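Local atomic coordinates of catalytic domain of the nuclear inclusion protein A (nia) (Tobacco etch virus, PDB entry 1LVM), a protein that acts as a chymotrypsin-type cysteine protease that cuts peptide chains at a specific recognition sequence, probably to process the viral polyprotein. Residues Gln82-Ile85 and Met90-Ile93; Glu115-Val120 and Phe170-His175; His175-Phe180 and His222-Asp227; Met195-Leu198 and Glu202-Gln205. The protein carries 1 engineered substitution. All coordinates share one frame; numbering follows the deposited sequence.

In the fold
Contacts 1, 2 and 3 follow one another along the chain, with contact 4 nested inside the loop contact 3 closes. Contact 1 is a hairpin of the eight-stranded sheet, while contact 2 lies in the closed six-stranded barrel; their centres are about 19 Å apart on opposite sides of the chain's centre, as in the two-barrel plan of chymotrypsin-like proteases, with Met-90 CE packing on Ile-174 CG1 4.1 Å away. Contacts 2 and 3 share strand 171-179 and His-175, which leads from the barrel interior to the bound peptide. Contact 4 packs against contact 1, centres about 11 Å apart, and His-83 reaches the backbone of Gln-205. Contacts 3 and 4 are farthest apart, centres about 27 Å.

Contact 1: residues Gln82-Ile85 and Met90-Ile93; sequences QHLI and MIII
His-83 and Ile-92 form the hydrogen-bonded pair at the middle of an antiparallel beta hairpin, strands 81-84 and 91-94, in the eight-stranded sheet. The short strand axes run 4.7 Å apart at closest approach and at 167° to each other. Two backbone bonds join the pair: His-83 N to Ile-92 O at 2.8 Å, and Ile-92 N to His-83 O, also 2.8 Å. Ile-85 N to Met-90 O is longer, 3.2 Å, and carries the pairing on toward the turn. Leu-84 and Ile-91 lie side by side on one face, CD2 of Leu-84 resting 3.7 Å from CD1 of Ile-91. With CG1 of Ile-91 anti to its backbone N (chi1 -170°), that same CD1 also meets NE2 of Gln-82 at 3.9 Å, where the amide chain crosses the isoleucine at a slant. At the turn, Ile-85 and Met-90 point the same way, with CG1 of Ile-85 against CB of Met-90 at 3.7 Å. CD1 of Ile-85 comes to the edge of the His-83 imidazole. The buried polar ends have partners beyond the hairpin: Gln-82 OE1 takes the backbone N of Trp-210, and His-83 ND1 that of Gln-205. Helix 194-199 covers His-83 and Ile-92 through Leu-197, while strand 48-51 flanks Ile-91 and strand 206-208 flanks Gln-82.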
loop_
_atom_site.group_PDB
_atom_site.type_symbol
_atom_site.label_atom_id
_atom_site.label_comp_id
_atom_site.label_asym_id
_atom_site.label_seq_id
_atom_site.Cartn_x
_atom_site.Cartn_y
_atom_site.Cartn_z
ATOM N N GLN A 82 -9.283 0.946 13.248
ATOM C CA GLN A 82 -8.367 1.640 12.357
ATOM C C GLN A 82 -7.303 2.414 13.146
ATOM O O GLN A 82 -7.586 3.002 14.221
ATOM C CB GLN A 82 -9.153 2.688 11.578
ATOM C CG GLN A 82 -10.315 2.177 10.732
ATOM C CD GLN A 82 -11.318 3.321 10.490
ATOM O OE1 GLN A 82 -11.864 3.842 11.482
ATOM N NE2 GLN A 82 -11.513 3.771 9.202
ATOM N N HIS A 83 -6.091 2.420 12.616
ATOM C CA HIS A 83 -5.035 3.233 13.206
ATOM C C HIS A 83 -4.545 4.162 12.099
ATOM O O HIS A 83 -4.002 3.743 11.054
ATOM C CB HIS A 83 -3.841 2.428 13.782
ATOM C CG HIS A 83 -2.703 3.311 14.168
ATOM N ND1 HIS A 83 -2.398 3.630 15.474
ATOM C CD2 HIS A 83 -1.793 3.946 13.403
ATOM C CE1 HIS A 83 -1.339 4.424 15.497
ATOM N NE2 HIS A 83 -0.945 4.632 14.249
ATOM N N LEU A 84 -4.750 5.446 12.304
ATOM C CA LEU A 84 -4.358 6.457 11.286
ATOM C C LEU A 84 -2.900 6.841 11.360
ATOM O O LEU A 84 -2.384 7.002 12.446
ATOM C CB LEU A 84 -5.165 7.763 11.511
ATOM C CG LEU A 84 -6.674 7.590 11.583
ATOM C CD1 LEU A 84 -7.392 8.888 12.064
ATOM C CD2 LEU A 84 -7.103 7.282 10.225
ATOM N N ILE A 85 -2.247 6.997 10.192
ATOM C CA ILE A 85 -0.888 7.474 10.138
ATOM C C ILE A 85 -1.014 8.992 9.793
ATOM O O ILE A 85 -1.405 9.441 8.707
ATOM C CB ILE A 85 -0.054 6.755 8.989
ATOM C CG1 ILE A 85 -0.172 5.208 9.115
ATOM C CG2 ILE A 85 1.445 7.194 9.094
ATOM C CD1 ILE A 85 0.474 4.667 10.354
ATOM N N MET A 90 -2.001 6.722 4.614
ATOM C CA MET A 90 -1.756 5.359 5.103
ATOM C C MET A 90 -2.573 5.060 6.332
ATOM O O MET A 90 -2.735 5.925 7.217
ATOM C CB MET A 90 -0.232 5.149 5.442
ATOM C CG MET A 90 0.128 3.641 5.686
ATOM S SD MET A 90 1.858 3.405 6.122
ATOM C CE MET A 90 2.489 3.382 4.438
ATOM N N ILE A 91 -3.104 3.851 6.422
ATOM C CA ILE A 91 -3.917 3.555 7.611
ATOM C C ILE A 91 -3.721 2.079 7.903
ATOM O O ILE A 91 -3.350 1.316 7.011
ATOM C CB ILE A 91 -5.446 3.837 7.251
ATOM C CG1 ILE A 91 -6.375 3.789 8.513
ATOM C CG2 ILE A 91 -5.969 2.834 6.177
ATOM C CD1 ILE A 91 -7.800 4.248 8.161
ATOM N N ILE A 92 -3.914 1.676 9.152
ATOM C CA ILE A 92 -3.807 0.208 9.408
ATOM C C ILE A 92 -5.155 -0.261 9.888
ATOM O O ILE A 92 -5.740 0.355 10.770
ATOM C CB ILE A 92 -2.781 -0.139 10.493
ATOM C CG1 ILE A 92 -1.442 0.503 10.164
ATOM C CG2 ILE A 92 -2.674 -1.696 10.641
ATOM C CD1 ILE A 92 -0.405 0.425 11.337
ATOM N N ILE A 93 -5.673 -1.301 9.245
ATOM C CA ILE A 93 -6.964 -1.919 9.642
ATOM C C ILE A 93 -6.679 -3.132 10.498
ATOM O O ILE A 93 -5.795 -3.960 10.140
ATOM C CB ILE A 93 -7.641 -2.456 8.415
ATOM C CG1 ILE A 93 -7.918 -1.318 7.447
ATOM C CG2 ILE A 93 -8.937 -3.180 8.757
ATOM C CD1 ILE A 93 -8.430 -1.874 6.091
#

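Contact 2: residues Glu115-Val120 and Phe170-His175; sequences ERICLV and FIVGIH
Val-172 receives two side chains from segment 115-120, one on each of its methyl groups. OE2 of Glu-115 lies 3.8 Å from CG1 of Val-172, the two side chains running antiparallel alongside each other, while CG2 of Ile-117 meets CG2 of Val-172 at 4.1 Å. The split follows from the valine torsion: chi1 of -60° puts CG1 anti to the carbonyl carbon and CG2 between the backbone N and that carbon. CD1 of Leu-119 comes within 4.4 Å of CB of His-175, a loose touch. No hydrogen bond crosses, and the backbones stay well apart, with CA of Ile-117 8.5 Å from CA of Val-172. The reason is strand 162-165, which is next to both strands in the closed barrel; Ile-117 and Leu-119 also lean on its Leu-163, so the contact reaches past this strand through side chains alone. A second shell fixes the polar groups. The Glu-115 carboxylate is bound by Arg-109 in a salt bridge, by Ser-165 OG and by the backbone N of Gln-112. The His-175 ring meets that of His-150, and its NE2 bonds a polar side chain of the bound peptide. The contact thus combines apolar packing with a buried carboxylate oxygen against a valine methyl, its charge probably offset by the arginine, and a histidine whose bond to the peptide suggests a part in recognising the substrate.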
loop_
_atom_site.group_PDB
_atom_site.type_symbol
_atom_site.label_atom_id
_atom_site.label_comp_id
_atom_site.label_asym_id
_atom_site.label_seq_id
_atom_site.Cartn_x
_atom_site.Cartn_y
_atom_site.Cartn_z
ATOM N N GLU A 115 17.591 5.570 -3.910
ATOM C CA GLU A 115 17.681 4.124 -3.979
ATOM C C GLU A 115 16.769 3.513 -5.035
ATOM O O GLU A 115 15.770 4.112 -5.492
ATOM C CB GLU A 115 17.409 3.501 -2.605
ATOM C CG GLU A 115 15.966 3.542 -2.198
ATOM C CD GLU A 115 15.733 2.730 -0.923
ATOM O OE1 GLU A 115 16.341 1.654 -0.750
ATOM O OE2 GLU A 115 14.941 3.168 -0.085
ATOM N N ARG A 116 17.130 2.301 -5.448
ATOM C CA ARG A 116 16.382 1.575 -6.456
ATOM C C ARG A 116 15.225 0.759 -5.865
ATOM O O ARG A 116 15.449 -0.004 -4.933
ATOM C CB ARG A 116 17.300 0.585 -7.211
ATOM C CG ARG A 116 18.461 1.320 -7.961
ATOM C CD ARG A 116 19.472 0.297 -8.528
ATOM N NE ARG A 116 18.912 -0.483 -9.641
ATOM C CZ ARG A 116 18.809 -0.065 -10.906
ATOM N NH1 ARG A 116 19.240 1.149 -11.266
ATOM N NH2 ARG A 116 18.254 -0.860 -11.823
ATOM N N ILE A 117 14.024 0.951 -6.407
ATOM C CA ILE A 117 12.850 0.252 -5.920
ATOM C C ILE A 117 12.077 -0.366 -7.053
ATOM O O ILE A 117 12.257 0.031 -8.224
ATOM C CB ILE A 117 11.922 1.221 -5.132
ATOM C CG1 ILE A 117 11.441 2.387 -6.036
ATOM C CG2 ILE A 117 12.703 1.785 -3.919
ATOM C CD1 ILE A 117 10.471 3.446 -5.300
ATOM N N CYS A 118 11.244 -1.366 -6.733
ATOM C CA CYS A 118 10.356 -1.921 -7.733
ATOM C C CYS A 118 8.980 -2.029 -7.043
ATOM O O CYS A 118 8.824 -1.895 -5.823
ATOM C CB CYS A 118 10.830 -3.316 -8.253
ATOM S SG CYS A 118 10.918 -4.553 -6.885
ATOM N N LEU A 119 7.981 -2.184 -7.861
ATOM C CA LEU A 119 6.627 -2.285 -7.401
ATOM C C LEU A 119 6.205 -3.736 -7.491
ATOM O O LEU A 119 6.302 -4.367 -8.542
ATOM C CB LEU A 119 5.718 -1.430 -8.278
ATOM C CG LEU A 119 4.233 -1.358 -7.878
ATOM C CD1 LEU A 119 4.096 -0.538 -6.644
ATOM C CD2 LEU A 119 3.419 -0.700 -8.961
ATOM N N VAL A 120 5.648 -4.232 -6.396
ATOM C CA VAL A 120 5.235 -5.630 -6.301
ATOM C C VAL A 120 3.769 -5.774 -6.158
ATOM O O VAL A 120 3.162 -5.023 -5.404
ATOM C CB VAL A 120 5.959 -6.304 -5.093
ATOM C CG1 VAL A 120 5.422 -7.834 -4.893
ATOM C CG2 VAL A 120 7.481 -6.316 -5.445
ATOM N N PHE A 170 13.275 -4.699 1.651
ATOM C CA PHE A 170 12.337 -4.065 2.625
ATOM C C PHE A 170 11.291 -3.249 1.841
ATOM O O PHE A 170 11.585 -2.653 0.778
ATOM C CB PHE A 170 13.055 -3.097 3.525
ATOM C CG PHE A 170 13.839 -3.741 4.645
ATOM C CD1 PHE A 170 14.556 -4.932 4.459
ATOM C CD2 PHE A 170 13.902 -3.117 5.869
ATOM C CE1 PHE A 170 15.354 -5.484 5.523
ATOM C CE2 PHE A 170 14.680 -3.658 6.933
ATOM C CZ PHE A 170 15.408 -4.848 6.744
ATOM N N ILE A 171 10.099 -3.166 2.413
ATOM C CA ILE A 171 9.009 -2.366 1.840
ATOM C C ILE A 171 9.218 -0.917 2.364
ATOM O O ILE A 171 9.372 -0.700 3.593
ATOM C CB ILE A 171 7.679 -2.905 2.330
ATOM C CG1 ILE A 171 7.478 -4.286 1.651
ATOM C CG2 ILE A 171 6.461 -2.000 1.812
ATOM C CD1 ILE A 171 6.188 -4.979 2.335
ATOM N N VAL A 172 9.283 0.043 1.436
ATOM C CA VAL A 172 9.541 1.427 1.817
ATOM C C VAL A 172 8.338 2.341 1.611
ATOM O O VAL A 172 8.420 3.561 1.883
ATOM C CB VAL A 172 10.775 2.018 1.064
ATOM C CG1 VAL A 172 12.053 1.178 1.390
ATOM C CG2 VAL A 172 10.486 2.098 -0.515
ATOM N N GLY A 173 7.255 1.787 1.095
ATOM C CA GLY A 173 6.042 2.615 0.943
ATOM C C GLY A 173 4.971 1.939 0.158
ATOM O O GLY A 173 5.163 0.761 -0.246
ATOM N N ILE A 174 3.857 2.649 -0.113
ATOM C CA ILE A 174 2.785 2.074 -0.893
ATOM C C ILE A 174 2.341 3.023 -1.979
ATOM O O ILE A 174 2.294 4.208 -1.771
ATOM C CB ILE A 174 1.526 1.703 0.008
ATOM C CG1 ILE A 174 0.952 2.977 0.691
ATOM C CG2 ILE A 174 1.967 0.678 1.122
ATOM C CD1 ILE A 174 -0.338 2.543 1.538
ATOM N N HIS A 175 1.981 2.493 -3.135
ATOM C CA HIS A 175 1.609 3.397 -4.230
ATOM C C HIS A 175 0.357 4.217 -3.851
ATOM O O HIS A 175 -0.603 3.668 -3.321
ATOM C CB HIS A 175 1.310 2.614 -5.491
ATOM C CG HIS A 175 0.916 3.503 -6.640
ATOM N ND1 HIS A 175 1.741 4.506 -7.097
ATOM C CD2 HIS A 175 -0.238 3.609 -7.335
ATOM C CE1 HIS A 175 1.101 5.202 -8.016
ATOM N NE2 HIS A 175 -0.099 4.682 -8.178
#

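Contact 3: residues His175-Phe180 and His222-Asp227; sequences HSASNF and HKVFMD. Engineered in segment 222-227: Asp-227 (natural residue Ser).
Phe-180 and Phe-225 bring their rings together with nearly the same first torsion: in both, CG stands anti to the carbonyl carbon, chi1 -64° and -63°. The two side chains lie roughly perpendicular, and CZ of Phe-180 reaches CD1 of Phe-225 at 3.7 Å and CE1 of Phe-225 at 3.9 Å. CD1 of Phe-225 lies at the edge of the Phe-180 ring, in its plane. The ring planes themselves are inclined by 47° with centroids 5.9 Å apart, an oblique aromatic pair. Phe-180 is exposed and poorly ordered, so this end of the contact is probably mobile. Deeper in, CB of Ala-177 touches CG1 of Val-224 at 4.2 Å, a buried apolar contact. No hydrogen bond joins the two segments directly; the bound peptide pairs with both. Ala-177, Ser-178 and Asn-179 on one side and Val-224 and Phe-225 on the other pair with it as antiparallel strands, while His-175 NE2, Asn-179 ND2 and His-222 ND1 each add a hydrogen bond to it. Within strand 171-179, Ser-176 and Ala-177 both face Tyr-186 in a classic beta bulge. The bound product is thus held as an added strand, consistent with the extended substrate binding of chymotrypsin-like proteases; here strand 222-225, backed by strand 216-219, supplies the second side.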
loop_
_atom_site.group_PDB
_atom_site.type_symbol
_atom_site.label_atom_id
_atom_site.label_comp_id
_atom_site.label_asym_id
_atom_site.label_seq_id
_atom_site.Cartn_x
_atom_site.Cartn_y
_atom_site.Cartn_z
ATOM N N HIS A 175 1.981 2.493 -3.135
ATOM C CA HIS A 175 1.609 3.397 -4.230
ATOM C C HIS A 175 0.357 4.217 -3.851
ATOM O O HIS A 175 -0.603 3.668 -3.321
ATOM C CB HIS A 175 1.310 2.614 -5.491
ATOM C CG HIS A 175 0.916 3.503 -6.640
ATOM N ND1 HIS A 175 1.741 4.506 -7.097
ATOM C CD2 HIS A 175 -0.238 3.609 -7.335
ATOM C CE1 HIS A 175 1.101 5.202 -8.016
ATOM N NE2 HIS A 175 -0.099 4.682 -8.178
ATOM N N SER A 176 0.342 5.512 -4.175
ATOM C CA SER A 176 -0.837 6.344 -3.844
ATOM C C SER A 176 -1.421 7.161 -4.966
ATOM O O SER A 176 -2.651 7.184 -5.202
ATOM C CB SER A 176 -0.514 7.377 -2.731
ATOM O OG SER A 176 -0.461 6.799 -1.456
ATOM N N ALA A 177 -0.552 7.800 -5.741
ATOM C CA ALA A 177 -1.173 8.763 -6.675
ATOM C C ALA A 177 -0.325 9.121 -7.882
ATOM O O ALA A 177 0.819 8.731 -7.973
ATOM C CB ALA A 177 -1.463 10.083 -5.851
ATOM N N SER A 178 -0.926 9.871 -8.800
ATOM C CA SER A 178 -0.217 10.340 -9.965
ATOM C C SER A 178 -0.652 11.780 -10.266
ATOM O O SER A 178 -1.667 12.251 -9.699
ATOM C CB SER A 178 -0.533 9.427 -11.152
ATOM O OG SER A 178 0.246 9.825 -12.259
ATOM N N ASN A 179 0.124 12.481 -11.112
ATOM C CA ASN A 179 -0.289 13.831 -11.569
ATOM C C ASN A 179 -1.343 13.584 -12.647
ATOM O O ASN A 179 -1.549 12.445 -13.084
ATOM C CB ASN A 179 0.855 14.667 -12.126
ATOM C CG ASN A 179 1.645 13.976 -13.245
ATOM O OD1 ASN A 179 1.301 12.896 -13.736
ATOM N ND2 ASN A 179 2.710 14.637 -13.671
ATOM N N PHE A 180 -2.037 14.632 -13.073
ATOM C CA PHE A 180 -3.127 14.438 -14.036
ATOM C C PHE A 180 -2.802 13.768 -15.370
ATOM O O PHE A 180 -3.667 13.119 -15.971
ATOM C CB PHE A 180 -3.874 15.769 -14.241
ATOM C CG PHE A 180 -4.558 16.263 -12.982
ATOM C CD1 PHE A 180 -5.060 15.353 -12.041
ATOM C CD2 PHE A 180 -4.708 17.626 -12.734
ATOM C CE1 PHE A 180 -5.693 15.795 -10.882
ATOM C CE2 PHE A 180 -5.344 18.071 -11.575
ATOM C CZ PHE A 180 -5.835 17.151 -10.650
ATOM N N HIS A 222 1.043 18.564 -1.218
ATOM C CA HIS A 222 0.350 18.343 -2.490
ATOM C C HIS A 222 -1.166 18.341 -2.250
ATOM O O HIS A 222 -1.630 17.841 -1.222
ATOM C CB HIS A 222 0.704 16.950 -3.061
ATOM C CG HIS A 222 2.081 16.836 -3.664
ATOM N ND1 HIS A 222 2.309 17.012 -5.011
ATOM C CD2 HIS A 222 3.273 16.435 -3.125
ATOM C CE1 HIS A 222 3.576 16.728 -5.288
ATOM N NE2 HIS A 222 4.179 16.377 -4.163
ATOM N N LYS A 223 -1.937 18.892 -3.186
ATOM C CA LYS A 223 -3.383 18.777 -3.063
ATOM C C LYS A 223 -3.679 17.482 -3.859
ATOM O O LYS A 223 -3.272 17.324 -5.026
ATOM C CB LYS A 223 -4.077 19.970 -3.720
ATOM C CG LYS A 223 -5.554 20.092 -3.402
ATOM C CD LYS A 223 -6.178 21.184 -4.264
ATOM C CE LYS A 223 -7.589 21.487 -3.828
ATOM N NZ LYS A 223 -8.109 22.659 -4.571
ATOM N N VAL A 224 -4.368 16.528 -3.220
ATOM C CA VAL A 224 -4.679 15.294 -3.873
ATOM C C VAL A 224 -6.199 15.108 -3.988
ATOM O O VAL A 224 -6.903 15.261 -3.004
ATOM C CB VAL A 224 -4.109 14.040 -3.085
ATOM C CG1 VAL A 224 -4.157 12.788 -4.038
ATOM C CG2 VAL A 224 -2.676 14.332 -2.571
ATOM N N PHE A 225 -6.668 14.830 -5.193
ATOM C CA PHE A 225 -8.085 14.614 -5.407
ATOM C C PHE A 225 -8.425 13.139 -5.400
ATOM O O PHE A 225 -7.630 12.307 -5.808
ATOM C CB PHE A 225 -8.523 15.180 -6.741
ATOM C CG PHE A 225 -8.361 16.659 -6.848
ATOM C CD1 PHE A 225 -7.127 17.211 -7.180
ATOM C CD2 PHE A 225 -9.437 17.515 -6.580
ATOM C CE1 PHE A 225 -6.953 18.599 -7.243
ATOM C CE2 PHE A 225 -9.270 18.924 -6.642
ATOM C CZ PHE A 225 -8.024 19.454 -6.975
ATOM N N MET A 226 -9.648 12.825 -4.979
ATOM C CA MET A 226 -10.145 11.450 -4.962
ATOM C C MET A 226 -10.278 10.869 -6.375
ATOM O O MET A 226 -9.982 9.690 -6.585
ATOM C CB MET A 226 -11.511 11.419 -4.282
ATOM C CG MET A 226 -11.441 11.800 -2.829
ATOM S SD MET A 226 -10.340 10.756 -1.709
ATOM C CE MET A 226 -9.624 12.011 -0.746
ATOM N N ASP A 227 -10.734 11.696 -7.325
ATOM C CA ASP A 227 -10.923 11.301 -8.742
ATOM C C ASP A 227 -10.175 12.284 -9.662
ATOM O O ASP A 227 -9.986 13.436 -9.291
ATOM C CB ASP A 227 -12.417 11.346 -9.157
ATOM C CG ASP A 227 -13.371 10.787 -8.086
ATOM O OD1 ASP A 227 -13.175 9.636 -7.629
ATOM O OD2 ASP A 227 -14.337 11.499 -7.711
#

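Contact 4: residues Met195-Leu198 and Glu202-Gln205; sequences MELL and EAQQ
Leu-197 and Ala-203 mark the closest backbone approach, their CA atoms 5.4 Å apart, where the chain leaves helix 194-199 and folds back through a 3-10 segment that ends at Ala-203. The methyl CB of Ala-203 points at the helix, 4.0 Å from CD1 of Leu-197. CD1 of Leu-197 also lies 3.4 Å from Ala-203 O. Leucine CG is anti to the backbone N (chi1 175°), which carries the branch out over the returning chain. Gln-204 then reaches back with an extended side chain: its NE2 donates to Leu-197 O at 2.9 Å, a straight bond of 171° at the hydrogen, with the oxygen in the amide plane and the donor nearly along the C=O axis. NE2 of Gln-204 also donates to water 1 at 3.0 Å, which donates to Leu-198 O at 3.2 Å. Gln-204 OE1 bonds NE1 of Trp-206, holding the amide's other end. Leu-197 also packs on Ile-85, beside the 81-84/91-94 hairpin. Here a side-chain amide hydrogen-bonds a carbonyl of the helix's last turn and reaches the next through a water, tying on the loop that leads to edge strand 206-208 of the eight-stranded sheet.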
loop_
_atom_site.group_PDB
_atom_site.type_symbol
_atom_site.label_atom_id
_atom_site.label_comp_id
_atom_site.label_asym_id
_atom_site.label_seq_id
_atom_site.Cartn_x
_atom_site.Cartn_y
_atom_site.Cartn_z
ATOM N N MET A 195 8.155 -0.302 12.260
ATOM C CA MET A 195 8.175 -1.663 12.828
ATOM C C MET A 195 7.716 -1.601 14.286
ATOM O O MET A 195 7.021 -2.498 14.765
ATOM C CB MET A 195 9.569 -2.298 12.748
ATOM C CG MET A 195 10.084 -2.586 11.309
ATOM S SD MET A 195 8.888 -3.451 10.311
ATOM C CE MET A 195 8.697 -5.046 11.222
ATOM N N GLU A 196 8.108 -0.547 14.999
ATOM C CA GLU A 196 7.664 -0.414 16.414
ATOM C C GLU A 196 6.119 -0.364 16.449
ATOM O O GLU A 196 5.441 -1.018 17.254
ATOM C CB GLU A 196 8.209 0.892 17.043
ATOM C CG GLU A 196 8.016 0.941 18.586
ATOM C CD GLU A 196 8.746 -0.224 19.229
ATOM O OE1 GLU A 196 8.253 -0.720 20.267
ATOM O OE2 GLU A 196 9.806 -0.656 18.702
ATOM N N LEU A 197 5.565 0.456 15.571
ATOM C CA LEU A 197 4.108 0.591 15.540
ATOM C C LEU A 197 3.409 -0.751 15.266
ATOM O O LEU A 197 2.394 -1.053 15.876
ATOM C CB LEU A 197 3.717 1.632 14.473
ATOM C CG LEU A 197 2.199 1.769 14.253
ATOM C CD1 LEU A 197 1.516 2.270 15.586
ATOM C CD2 LEU A 197 1.996 2.787 13.164
ATOM N N LEU A 198 3.943 -1.558 14.346
ATOM C CA LEU A 198 3.301 -2.831 14.057
ATOM C C LEU A 198 3.419 -3.875 15.116
ATOM O O LEU A 198 2.619 -4.788 15.129
ATOM C CB LEU A 198 3.876 -3.472 12.749
ATOM C CG LEU A 198 3.742 -2.627 11.476
ATOM C CD1 LEU A 198 4.482 -3.366 10.322
ATOM C CD2 LEU A 198 2.267 -2.468 11.055
ATOM N N GLU A 202 1.257 -0.593 22.617
ATOM C CA GLU A 202 1.223 0.700 23.317
ATOM C C GLU A 202 1.230 1.871 22.330
ATOM O O GLU A 202 0.706 2.952 22.615
ATOM C CB GLU A 202 2.445 0.841 24.227
ATOM C CG GLU A 202 2.442 -0.058 25.424
ATOM C CD GLU A 202 1.441 0.387 26.443
ATOM O OE1 GLU A 202 1.569 1.529 26.942
ATOM O OE2 GLU A 202 0.528 -0.409 26.735
ATOM N N ALA A 203 1.830 1.632 21.162
ATOM C CA ALA A 203 1.980 2.638 20.116
ATOM C C ALA A 203 0.745 2.817 19.205
ATOM O O ALA A 203 0.617 3.817 18.495
ATOM C CB ALA A 203 3.206 2.257 19.256
ATOM N N GLN A 204 -0.141 1.822 19.237
ATOM C CA GLN A 204 -1.320 1.836 18.411
ATOM C C GLN A 204 -2.434 2.677 19.037
ATOM O O GLN A 204 -2.554 2.718 20.262
ATOM C CB GLN A 204 -1.749 0.407 18.172
ATOM C CG GLN A 204 -0.654 -0.353 17.391
ATOM C CD GLN A 204 -0.716 -1.854 17.591
ATOM O OE1 GLN A 204 -1.684 -2.368 18.171
ATOM N NE2 GLN A 204 0.322 -2.589 17.108
ATOM N N GLN A 205 -3.212 3.352 18.192
ATOM C CA GLN A 205 -4.305 4.227 18.655
ATOM C C GLN A 205 -5.512 3.895 17.816
ATOM O O GLN A 205 -5.829 4.552 16.819
ATOM C CB GLN A 205 -3.872 5.677 18.486
ATOM C CG GLN A 205 -4.776 6.703 19.088
ATOM C CD GLN A 205 -4.123 8.065 19.036
ATOM O OE1 GLN A 205 -2.885 8.147 19.045
ATOM N NE2 GLN A 205 -4.912 9.120 18.992
HETATM O O HOH W 1 0.833 -5.548 17.632
#